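Local structure of transferrin (Manduca sexta, 6WB6) at residues A[94-97]-A[98-102]; A[195-199]-A[200-204]; A[219-223]-A[224-228]; A[605-608]-A[609-613]. The protein transports iron, binding a single ferric ion per molecule together with an anion, usually bicarbonate. One frame throughout, in Å; residues are numbered along the deposited sequence.

Interactions 1, 2 and 3 lie within the first transferrin-like range, and interaction 4 lies within the second. Interactions 1 and 3 share a sheet, where strands 90-97 and 218-222 are neighbours. Val-95 O and Ala-219 N are 2.8 Å apart there, probably hydrogen-bonded. Interaction 2 carries Tyr-204, whose OH binds the iron. It touches interaction 3: Tyr-204 O probably bonds Thr-221 OG1 at 2.9 Å, and Lys-222 NZ comes to 3.3 Å from Tyr-204 CZ. Interaction 4 stands apart. Its centre is about 22 Å from that of interaction 2, and the side chain of Met-610 is about 14 Å from the iron.

Interaction 1 (A[94-97]-A[98-102]); sequences IVVH and KDLPI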
loop_
_atom_site.group_PDB
_atom_site.type_symbol
_atom_site.label_atom_id
_atom_site.label_comp_id
_atom_site.label_asym_id
_atom_site.label_seq_id
_atom_site.Cartn_x
_atom_site.Cartn_y
_atom_site.Cartn_z
ATOM N N ILE A 94 -3.614 16.245 -24.852
ATOM C CA ILE A 94 -3.072 15.337 -25.855
ATOM C C ILE A 94 -2.247 16.191 -26.817
ATOM O O ILE A 94 -2.765 17.161 -27.382
ATOM C CB ILE A 94 -4.185 14.613 -26.623
ATOM C CG1 ILE A 94 -5.228 13.990 -25.682
ATOM C CG2 ILE A 94 -3.566 13.545 -27.533
ATOM C CD1 ILE A 94 -6.424 13.460 -26.408
ATOM N N VAL A 95 -0.972 15.856 -27.003
ATOM C CA VAL A 95 -0.069 16.674 -27.817
ATOM C C VAL A 95 0.469 15.819 -28.963
ATOM O O VAL A 95 0.998 14.726 -28.739
ATOM C CB VAL A 95 1.072 17.283 -26.982
ATOM C CG1 VAL A 95 2.001 18.143 -27.867
ATOM C CG2 VAL A 95 0.520 18.140 -25.770
ATOM N N VAL A 96 0.346 16.336 -30.187
ATOM C CA VAL A 96 0.749 15.655 -31.411
ATOM C C VAL A 96 1.611 16.594 -32.252
ATOM O O VAL A 96 1.659 17.803 -32.022
ATOM C CB VAL A 96 -0.467 15.190 -32.232
ATOM C CG1 VAL A 96 -1.235 14.148 -31.487
ATOM C CG2 VAL A 96 -1.369 16.377 -32.560
ATOM N N HIS A 97 2.293 16.012 -33.246
ATOM C CA HIS A 97 2.969 16.803 -34.266
ATOM C C HIS A 97 1.915 17.438 -35.149
ATOM O O HIS A 97 0.882 16.828 -35.417
ATOM C CB HIS A 97 3.900 15.929 -35.110
ATOM C CG HIS A 97 5.078 15.394 -34.357
ATOM N ND1 HIS A 97 5.047 14.197 -33.673
ATOM C CD2 HIS A 97 6.325 15.891 -34.185
ATOM C CE1 HIS A 97 6.222 13.985 -33.106
ATOM N NE2 HIS A 97 7.014 15.001 -33.399
ATOM N N LYS A 98 2.167 18.673 -35.596
ATOM C CA LYS A 98 1.140 19.407 -36.345
ATOM C C LYS A 98 0.691 18.654 -37.592
ATOM O O LYS A 98 -0.483 18.733 -37.976
ATOM C CB LYS A 98 1.654 20.795 -36.737
ATOM C CG LYS A 98 2.737 20.819 -37.787
ATOM C CD LYS A 98 2.806 22.209 -38.438
ATOM C CE LYS A 98 3.998 22.364 -39.374
ATOM N NZ LYS A 98 4.032 23.720 -39.998
ATOM N N ASP A 99 1.599 17.926 -38.229
ATOM C CA ASP A 99 1.329 17.198 -39.461
ATOM C C ASP A 99 0.793 15.783 -39.239
ATOM O O ASP A 99 0.540 15.075 -40.216
ATOM C CB ASP A 99 2.604 17.148 -40.305
ATOM C CG ASP A 99 3.042 18.524 -40.774
ATOM O OD1 ASP A 99 2.169 19.326 -41.175
ATOM O OD2 ASP A 99 4.258 18.807 -40.730
ATOM N N LEU A 100 0.588 15.352 -38.007
ATOM C CA LEU A 100 -0.009 14.041 -37.803
ATOM C C LEU A 100 -1.361 13.968 -38.510
ATOM O O LEU A 100 -2.275 14.739 -38.166
ATOM C CB LEU A 100 -0.195 13.729 -36.328
ATOM C CG LEU A 100 -0.930 12.418 -35.972
ATOM C CD1 LEU A 100 -0.054 11.188 -36.125
ATOM C CD2 LEU A 100 -1.452 12.490 -34.526
ATOM N N PRO A 101 -1.550 13.048 -39.457
ATOM C CA PRO A 101 -2.863 12.906 -40.082
ATOM C C PRO A 101 -3.851 12.335 -39.087
ATOM O O PRO A 101 -3.818 11.139 -38.773
ATOM C CB PRO A 101 -2.592 11.956 -41.250
ATOM C CG PRO A 101 -1.477 11.133 -40.790
ATOM C CD PRO A 101 -0.648 11.957 -39.853
ATOM N N ILE A 102 -4.714 13.192 -38.555
ATOM C CA ILE A 102 -5.668 12.766 -37.543
ATOM C C ILE A 102 -6.810 13.760 -37.525
ATOM O O ILE A 102 -6.600 14.970 -37.618
ATOM C CB ILE A 102 -4.993 12.637 -36.158
ATOM C CG1 ILE A 102 -5.956 11.997 -35.171
ATOM C CG2 ILE A 102 -4.541 13.995 -35.618
ATOM C CD1 ILE A 102 -5.268 11.508 -33.907
#
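Val-96 is the first residue of segment 94-97 to meet the loop that follows. Its CG1 lies 3.5 Å from Leu-100 CD2, which is tighter than a usual carbon-carbon contact. Val-96 CB is 3.7 Å from the same methyl. The two side chains cross at about a right angle, and the CD2 methyl alone makes this contact from the leucine. Leu-100 gets there because its CG is anti to its own backbone N (chi1 175°), which carries CD2 back toward Val-96. Val-96 is buried and also packs on Val-218 of the neighbouring strand.

His-97 closes the strand and opens a type I beta turn that runs to Leu-100, with Lys-98 and Asp-99 at the corners. The turn takes the chain off the end of strand 90-97 at the protein surface. Its closing bond runs from Leu-100 N to His-97 O at 3.0 Å and is fairly straight, at 164°. Leu-100 CB lies 3.4 Å from His-97 O. The imidazole of His-97 leads away from the turn and meets the Phe-249 ring, with the planes at about 40°. Lys-258 NZ bonds to both Lys-98 O and Leu-100 O, and Leu-100 also packs on Leu-111.

Interaction 2 (A[195-199]-A[200-204]); sequences CDYPD and NYSGY. With FE (Fe (III) ion), chain E.
Asp-199 O is held by two donors of Ser-202. The hydroxyl OG gives one bond of 2.9 Å, in the carbonyl plane and on a lone pair. Ser-202 N gives another, also 2.9 Å, from 45° out of that plane. The second bond closes a type I beta turn from Asp-199 to Ser-202. The side chain adds an Asx turn: Tyr-201 N donates to Asp-199 OD1 at 2.8 Å, on the anti side of the carboxylate. With CG anti to the backbone N (chi1 -175°), the carboxylate is brought round to the N-H of Tyr-201. With an alanine at Asp-199, Tyr-201 N would probably lose its acceptor and the turn one of its ties.

Tyr-197 CD1 and CE1 each lie 3.7 Å from Ser-202 OG. Tyr-197 OH bonds to Arg-120, a residue of the carbonate pocket. The turn leads into helix 203-213, where Tyr-204 OH binds the ferric ion at 2.1 Å; Tyr-90 is another ligand of that ion. Beyond the turn, Asp-199 OD1 accepts from Glu-190 N and OD2 from His-191 N. So many backbone N-H donors around this buried carboxylate would probably favour its charged form.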
loop_
_atom_site.group_PDB
_atom_site.type_symbol
_atom_site.label_atom_id
_atom_site.label_comp_id
_atom_site.label_asym_id
_atom_site.label_seq_id
_atom_site.Cartn_x
_atom_site.Cartn_y
_atom_site.Cartn_z
ATOM N N CYS A 195 12.288 0.625 -17.699
ATOM C CA CYS A 195 10.907 1.103 -17.710
ATOM C C CYS A 195 10.523 1.669 -16.353
ATOM O O CYS A 195 9.405 1.475 -15.883
ATOM C CB CYS A 195 9.935 -0.016 -18.087
ATOM S SG CYS A 195 8.329 0.497 -18.821
ATOM N N ASP A 196 11.469 2.335 -15.696
ATOM C CA ASP A 196 11.206 2.946 -14.402
ATOM C C ASP A 196 11.754 4.363 -14.384
ATOM O O ASP A 196 12.524 4.755 -15.253
ATOM C CB ASP A 196 11.819 2.137 -13.261
ATOM C CG ASP A 196 10.962 2.189 -11.978
ATOM O OD1 ASP A 196 10.037 3.017 -11.896
ATOM O OD2 ASP A 196 11.216 1.395 -11.053
ATOM N N TYR A 197 11.323 5.138 -13.392
ATOM C CA TYR A 197 11.970 6.401 -13.112
ATOM C C TYR A 197 13.388 6.140 -12.605
ATOM O O TYR A 197 13.669 5.066 -12.058
ATOM C CB TYR A 197 11.188 7.192 -12.059
ATOM C CG TYR A 197 9.745 7.391 -12.414
ATOM C CD1 TYR A 197 9.382 8.316 -13.351
ATOM C CD2 TYR A 197 8.753 6.647 -11.808
ATOM C CE1 TYR A 197 8.085 8.510 -13.682
ATOM C CE2 TYR A 197 7.448 6.839 -12.121
ATOM C CZ TYR A 197 7.118 7.773 -13.068
ATOM O OH TYR A 197 5.830 8.009 -13.420
ATOM N N PRO A 198 14.322 7.071 -12.837
ATOM C CA PRO A 198 14.275 8.225 -13.753
ATOM C C PRO A 198 14.372 7.769 -15.195
ATOM O O PRO A 198 15.101 6.835 -15.489
ATOM C CB PRO A 198 15.519 9.054 -13.381
ATOM C CG PRO A 198 16.081 8.419 -12.135
ATOM C CD PRO A 198 15.613 6.988 -12.138
ATOM N N ASP A 199 13.656 8.439 -16.085
ATOM C CA ASP A 199 13.706 8.116 -17.502
ATOM C C ASP A 199 13.440 9.405 -18.252
ATOM O O ASP A 199 12.362 9.990 -18.126
ATOM C CB ASP A 199 12.686 7.051 -17.890
ATOM C CG ASP A 199 12.825 6.617 -19.338
ATOM O OD1 ASP A 199 12.443 7.404 -20.238
ATOM O OD2 ASP A 199 13.314 5.484 -19.564
ATOM N N ASN A 200 14.422 9.841 -19.029
ATOM C CA ASN A 200 14.302 11.118 -19.705
ATOM C C ASN A 200 13.061 11.243 -20.583
ATOM O O ASN A 200 12.725 12.364 -20.985
ATOM C CB ASN A 200 15.518 11.357 -20.569
ATOM C CG ASN A 200 15.514 12.730 -21.132
ATOM O OD1 ASN A 200 15.201 13.676 -20.428
ATOM N ND2 ASN A 200 15.806 12.850 -22.412
ATOM N N TYR A 201 12.366 10.144 -20.880
ATOM C CA TYR A 201 11.186 10.181 -21.735
ATOM C C TYR A 201 9.892 9.899 -20.969
ATOM O O TYR A 201 8.873 9.567 -21.578
ATOM C CB TYR A 201 11.374 9.202 -22.899
ATOM C CG TYR A 201 12.458 9.651 -23.869
ATOM C CD1 TYR A 201 12.650 10.999 -24.143
ATOM C CD2 TYR A 201 13.301 8.740 -24.482
ATOM C CE1 TYR A 201 13.630 11.416 -25.004
ATOM C CE2 TYR A 201 14.277 9.153 -25.348
ATOM C CZ TYR A 201 14.435 10.497 -25.598
ATOM O OH TYR A 201 15.406 10.906 -26.452
ATOM N N SER A 202 9.902 10.065 -19.649
ATOM C CA SER A 202 8.737 9.836 -18.812
ATOM C C SER A 202 8.438 11.121 -18.066
ATOM O O SER A 202 9.189 12.095 -18.138
ATOM C CB SER A 202 8.958 8.661 -17.843
ATOM O OG SER A 202 9.958 8.980 -16.894
ATOM N N GLY A 203 7.318 11.140 -17.384
ATOM C CA GLY A 203 6.931 12.339 -16.659
ATOM C C GLY A 203 6.373 13.383 -17.620
ATOM O O GLY A 203 6.300 13.176 -18.831
ATOM N N TYR A 204 5.923 14.497 -17.059
ATOM C CA TYR A 204 5.255 15.567 -17.838
ATOM C C TYR A 204 6.148 16.123 -18.938
ATOM O O TYR A 204 5.663 16.329 -19.980
ATOM C CB TYR A 204 4.777 16.711 -16.956
ATOM C CG TYR A 204 3.875 16.349 -15.805
ATOM C CD1 TYR A 204 2.556 15.994 -16.002
ATOM C CD2 TYR A 204 4.344 16.442 -14.523
ATOM C CE1 TYR A 204 1.719 15.695 -14.953
ATOM C CE2 TYR A 204 3.526 16.181 -13.461
ATOM C CZ TYR A 204 2.233 15.779 -13.683
ATOM O OH TYR A 204 1.472 15.618 -12.628
HETATM FE FE FE E . 0.058 14.102 -12.277
#

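Interaction 3 (A[219-223]-A[224-228]); sequences AFTKV and IFTRK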
loop_
_atom_site.group_PDB
_atom_site.type_symbol
_atom_site.label_atom_id
_atom_site.label_comp_id
_atom_site.label_asym_id
_atom_site.label_seq_id
_atom_site.Cartn_x
_atom_site.Cartn_y
_atom_site.Cartn_z
ATOM N N ALA A 219 1.500 12.511 -27.132
ATOM C CA ALA A 219 1.990 12.671 -25.767
ATOM C C ALA A 219 0.792 13.022 -24.911
ATOM O O ALA A 219 -0.030 13.846 -25.313
ATOM C CB ALA A 219 3.055 13.768 -25.656
ATOM N N PHE A 220 0.646 12.338 -23.788
ATOM C CA PHE A 220 -0.363 12.667 -22.795
ATOM C C PHE A 220 0.327 13.375 -21.630
ATOM O O PHE A 220 1.131 12.769 -20.916
ATOM C CB PHE A 220 -1.092 11.402 -22.340
ATOM C CG PHE A 220 -1.766 10.660 -23.474
ATOM C CD1 PHE A 220 -2.959 11.112 -23.996
ATOM C CD2 PHE A 220 -1.195 9.533 -24.028
ATOM C CE1 PHE A 220 -3.582 10.435 -25.033
ATOM C CE2 PHE A 220 -1.821 8.853 -25.079
ATOM C CZ PHE A 220 -3.009 9.316 -25.579
ATOM N N THR A 221 0.023 14.652 -21.440
ATOM C CA THR A 221 0.681 15.395 -20.394
ATOM C C THR A 221 -0.262 16.510 -19.929
ATOM O O THR A 221 -1.489 16.411 -20.074
ATOM C CB THR A 221 2.048 15.850 -20.923
ATOM O OG1 THR A 221 2.747 16.545 -19.910
ATOM C CG2 THR A 221 1.887 16.731 -22.191
ATOM N N LYS A 222 0.295 17.551 -19.323
ATOM C CA LYS A 222 -0.517 18.657 -18.831
ATOM C C LYS A 222 0.001 19.965 -19.408
ATOM O O LYS A 222 1.126 20.059 -19.895
ATOM C CB LYS A 222 -0.564 18.734 -17.299
ATOM C CG LYS A 222 0.734 19.048 -16.602
ATOM C CD LYS A 222 0.534 19.218 -15.102
ATOM C CE LYS A 222 1.858 19.159 -14.370
ATOM N NZ LYS A 222 1.709 18.908 -12.892
ATOM N N VAL A 223 -0.849 20.984 -19.313
ATOM C CA VAL A 223 -0.650 22.215 -20.063
ATOM C C VAL A 223 0.629 22.896 -19.633
ATOM O O VAL A 223 1.415 23.370 -20.457
ATOM C CB VAL A 223 -1.855 23.147 -19.862
ATOM C CG1 VAL A 223 -1.546 24.555 -20.385
ATOM C CG2 VAL A 223 -3.038 22.542 -20.523
ATOM N N ILE A 224 0.839 22.985 -18.324
ATOM C CA ILE A 224 1.887 23.848 -17.820
ATOM C C ILE A 224 3.240 23.351 -18.291
ATOM O O ILE A 224 4.105 24.152 -18.673
ATOM C CB ILE A 224 1.793 23.961 -16.286
ATOM C CG1 ILE A 224 2.806 24.963 -15.772
ATOM C CG2 ILE A 224 1.993 22.608 -15.604
ATOM C CD1 ILE A 224 2.553 25.402 -14.320
ATOM N N PHE A 225 3.439 22.022 -18.307
ATOM C CA PHE A 225 4.681 21.494 -18.861
ATOM C C PHE A 225 4.696 21.589 -20.371
ATOM O O PHE A 225 5.776 21.645 -20.967
ATOM C CB PHE A 225 4.915 20.045 -18.434
ATOM C CG PHE A 225 5.614 19.924 -17.115
ATOM C CD1 PHE A 225 4.896 19.935 -15.954
ATOM C CD2 PHE A 225 6.990 19.830 -17.040
ATOM C CE1 PHE A 225 5.510 19.856 -14.752
ATOM C CE2 PHE A 225 7.618 19.738 -15.814
ATOM C CZ PHE A 225 6.872 19.760 -14.675
ATOM N N THR A 226 3.529 21.615 -21.013
ATOM C CA THR A 226 3.523 21.793 -22.462
ATOM C C THR A 226 3.910 23.226 -22.818
ATOM O O THR A 226 4.755 23.463 -23.690
ATOM C CB THR A 226 2.157 21.443 -23.035
ATOM O OG1 THR A 226 1.815 20.089 -22.696
ATOM C CG2 THR A 226 2.144 21.603 -24.545
ATOM N N ARG A 227 3.331 24.192 -22.120
ATOM C CA ARG A 227 3.654 25.581 -22.381
ATOM C C ARG A 227 5.124 25.877 -22.085
ATOM O O ARG A 227 5.806 26.502 -22.894
ATOM C CB ARG A 227 2.716 26.459 -21.566
ATOM C CG ARG A 227 1.324 26.386 -22.089
ATOM C CD ARG A 227 0.397 27.385 -21.426
ATOM N NE ARG A 227 0.786 28.758 -21.706
ATOM C CZ ARG A 227 0.492 29.405 -22.823
ATOM N NH1 ARG A 227 -0.204 28.805 -23.776
ATOM N NH2 ARG A 227 0.894 30.661 -22.968
ATOM N N LYS A 228 5.645 25.386 -20.966
ATOM C CA LYS A 228 7.035 25.680 -20.636
ATOM C C LYS A 228 8.003 24.977 -21.574
ATOM O O LYS A 228 9.087 25.501 -21.852
ATOM C CB LYS A 228 7.334 25.272 -19.202
ATOM C CG LYS A 228 6.509 26.012 -18.222
ATOM C CD LYS A 228 6.911 25.696 -16.802
ATOM C CE LYS A 228 6.158 26.596 -15.888
ATOM N NZ LYS A 228 6.280 26.133 -14.493
#
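Lys-222 O accepts two hydrogen bonds from Thr-226. The hydroxyl OG1 donates at 2.9 Å from above the carbonyl plane, 51° out of it. Thr-226 N donates at 3.1 Å and lies in that plane. One residue on, Arg-227 N bonds to Val-223 O at 2.7 Å, an ordinary helical bond. OG1 is anti to the carbonyl carbon of Thr-226, beside the backbone N (chi1 -58°), which points it back at Lys-222 O. A valine in place of Thr-226 would remove the hydroxyl bond and is likely to leave Lys-222 O with one of its two Thr-226 donors.

Packing surrounds these bonds. Thr-221 CG2 lies 3.4 Å from Thr-226 OG1. The extended lysine chain runs beside Ile-224, pointing the same way, with Lys-222 CE 3.7 Å from Ile-224 CG2. Lys-222 CE also meets Phe-225 CD1 at 3.5 Å, at the edge of the ring and near its plane. Val-223 and Arg-227 lie side by side, with Val-223 CG1 3.6 Å from Arg-227 CD. The guanidinium carries on to Pro-233 O through NE.

Lys-222 makes a cation-pi contact with Tyr-204, and the Phe-225 ring meets the same tyrosine. Lys-222 is the N-cap residue where strand 218-222 passes into helix 223-229, and the axes of strand residues 219-222 and helix residues 224-228 stand at 100°. This strand-to-helix junction borders the iron site of the transferrin lobe, with the Lys-222 side chain about 5 Å from the ferric ion.

Interaction 4 (A[605-608]-A[609-613]); sequences LSLA and QMLAT
The flat amide of Gln-609 is loosely linked to Ser-606 O through a water. The water donates to Ser-606 O at 2.8 Å and accepts a weak bond from Gln-609 NE2 at 3.4 Å. Nearer the backbone, Gln-609 CG rests 3.7 Å from both Leu-605 O and Ser-606 O. The amide stands off from the helix because the chain is extended beyond CG. Both Ser-606 and Gln-609 touch Pro-170 of the first transferrin-like range, consistent with this side of the helix facing that half.

Residues 605-611 span about two turns near the C-terminal end of helix 597-611. Gln-609 N, Met-610 N and Leu-611 N donate to the carbonyls of Leu-605, Ser-606 and Leu-607, the i to i+4 pattern of an alpha helix. Ser-606 O accepts from Met-610 N at 2.9 Å as well as from the water.

Leu-607 CD2 meets Met-610 CE at 3.7 Å, where the methionine chain bends at its last torsion (chi3 59°). Leu-607 and Leu-611 lie side by side, with CD2 of the first 4.1 Å from CD1 of the second. Met-610 and Leu-611 pack on Phe-372 of helix 360-375, and Leu-607 packs on Met-369 and Ala-373.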
loop_
_atom_site.group_PDB
_atom_site.type_symbol
_atom_site.label_atom_id
_atom_site.label_comp_id
_atom_site.label_asym_id
_atom_site.label_seq_id
_atom_site.Cartn_x
_atom_site.Cartn_y
_atom_site.Cartn_z
ATOM N N LEU A 605 -2.008 -5.167 -1.637
ATOM C CA LEU A 605 -0.615 -4.715 -1.686
ATOM C C LEU A 605 -0.512 -3.307 -2.252
ATOM O O LEU A 605 0.460 -2.590 -1.963
ATOM C CB LEU A 605 0.269 -5.652 -2.521
ATOM C CG LEU A 605 0.382 -7.160 -2.287
ATOM C CD1 LEU A 605 1.649 -7.661 -2.993
ATOM C CD2 LEU A 605 0.416 -7.565 -0.829
ATOM N N SER A 606 -1.480 -2.901 -3.072
ATOM C CA SER A 606 -1.503 -1.508 -3.511
ATOM C C SER A 606 -1.881 -0.600 -2.352
ATOM O O SER A 606 -1.358 0.504 -2.232
ATOM C CB SER A 606 -2.477 -1.309 -4.660
ATOM O OG SER A 606 -2.118 -2.078 -5.808
ATOM N N LEU A 607 -2.811 -1.046 -1.504
ATOM C CA LEU A 607 -3.110 -0.313 -0.279
ATOM C C LEU A 607 -1.884 -0.180 0.596
ATOM O O LEU A 607 -1.528 0.925 1.013
ATOM C CB LEU A 607 -4.225 -1.010 0.499
ATOM C CG LEU A 607 -5.612 -0.699 -0.049
ATOM C CD1 LEU A 607 -6.688 -1.586 0.627
ATOM C CD2 LEU A 607 -5.881 0.786 0.159
ATOM N N ALA A 608 -1.246 -1.303 0.910
ATOM C CA ALA A 608 -0.123 -1.287 1.836
ATOM C C ALA A 608 0.961 -0.349 1.346
ATOM O O ALA A 608 1.601 0.351 2.135
ATOM C CB ALA A 608 0.435 -2.697 2.002
ATOM N N GLN A 609 1.175 -0.307 0.038
ATOM C CA GLN A 609 2.286 0.500 -0.446
ATOM C C GLN A 609 1.886 1.971 -0.577
ATOM O O GLN A 609 2.660 2.859 -0.220
ATOM C CB GLN A 609 2.810 -0.099 -1.737
ATOM C CG GLN A 609 2.307 0.488 -3.007
ATOM C CD GLN A 609 3.021 -0.128 -4.206
ATOM O OE1 GLN A 609 3.956 -0.929 -4.043
ATOM N NE2 GLN A 609 2.574 0.222 -5.413
ATOM N N MET A 610 0.650 2.241 -0.987
ATOM C CA MET A 610 0.146 3.607 -0.988
ATOM C C MET A 610 0.104 4.213 0.415
ATOM O O MET A 610 0.297 5.421 0.579
ATOM C CB MET A 610 -1.250 3.622 -1.607
ATOM C CG MET A 610 -1.869 5.001 -1.661
ATOM S SD MET A 610 -3.523 4.969 -2.383
ATOM C CE MET A 610 -4.247 3.849 -1.225
ATOM N N LEU A 611 -0.187 3.411 1.434
ATOM C CA LEU A 611 -0.405 3.936 2.777
ATOM C C LEU A 611 0.806 3.812 3.681
ATOM O O LEU A 611 0.741 4.218 4.849
ATOM C CB LEU A 611 -1.587 3.227 3.423
ATOM C CG LEU A 611 -2.912 3.556 2.757
ATOM C CD1 LEU A 611 -3.962 2.603 3.357
ATOM C CD2 LEU A 611 -3.290 5.025 2.986
ATOM N N ALA A 612 1.910 3.281 3.176
ATOM C CA ALA A 612 3.063 3.064 4.036
ATOM C C ALA A 612 3.577 4.390 4.593
ATOM O O ALA A 612 3.954 4.481 5.769
ATOM C CB ALA A 612 4.145 2.321 3.254
ATOM N N THR A 613 3.558 5.433 3.771
ATOM C CA THR A 613 3.946 6.771 4.168
ATOM C C THR A 613 2.762 7.702 4.406
ATOM O O THR A 613 2.970 8.855 4.790
ATOM C CB THR A 613 4.836 7.389 3.092
ATOM O OG1 THR A 613 4.006 7.934 2.052
ATOM C CG2 THR A 613 5.773 6.333 2.506
HETATM O O HOH W 1 -0.256 1.834 -4.437
#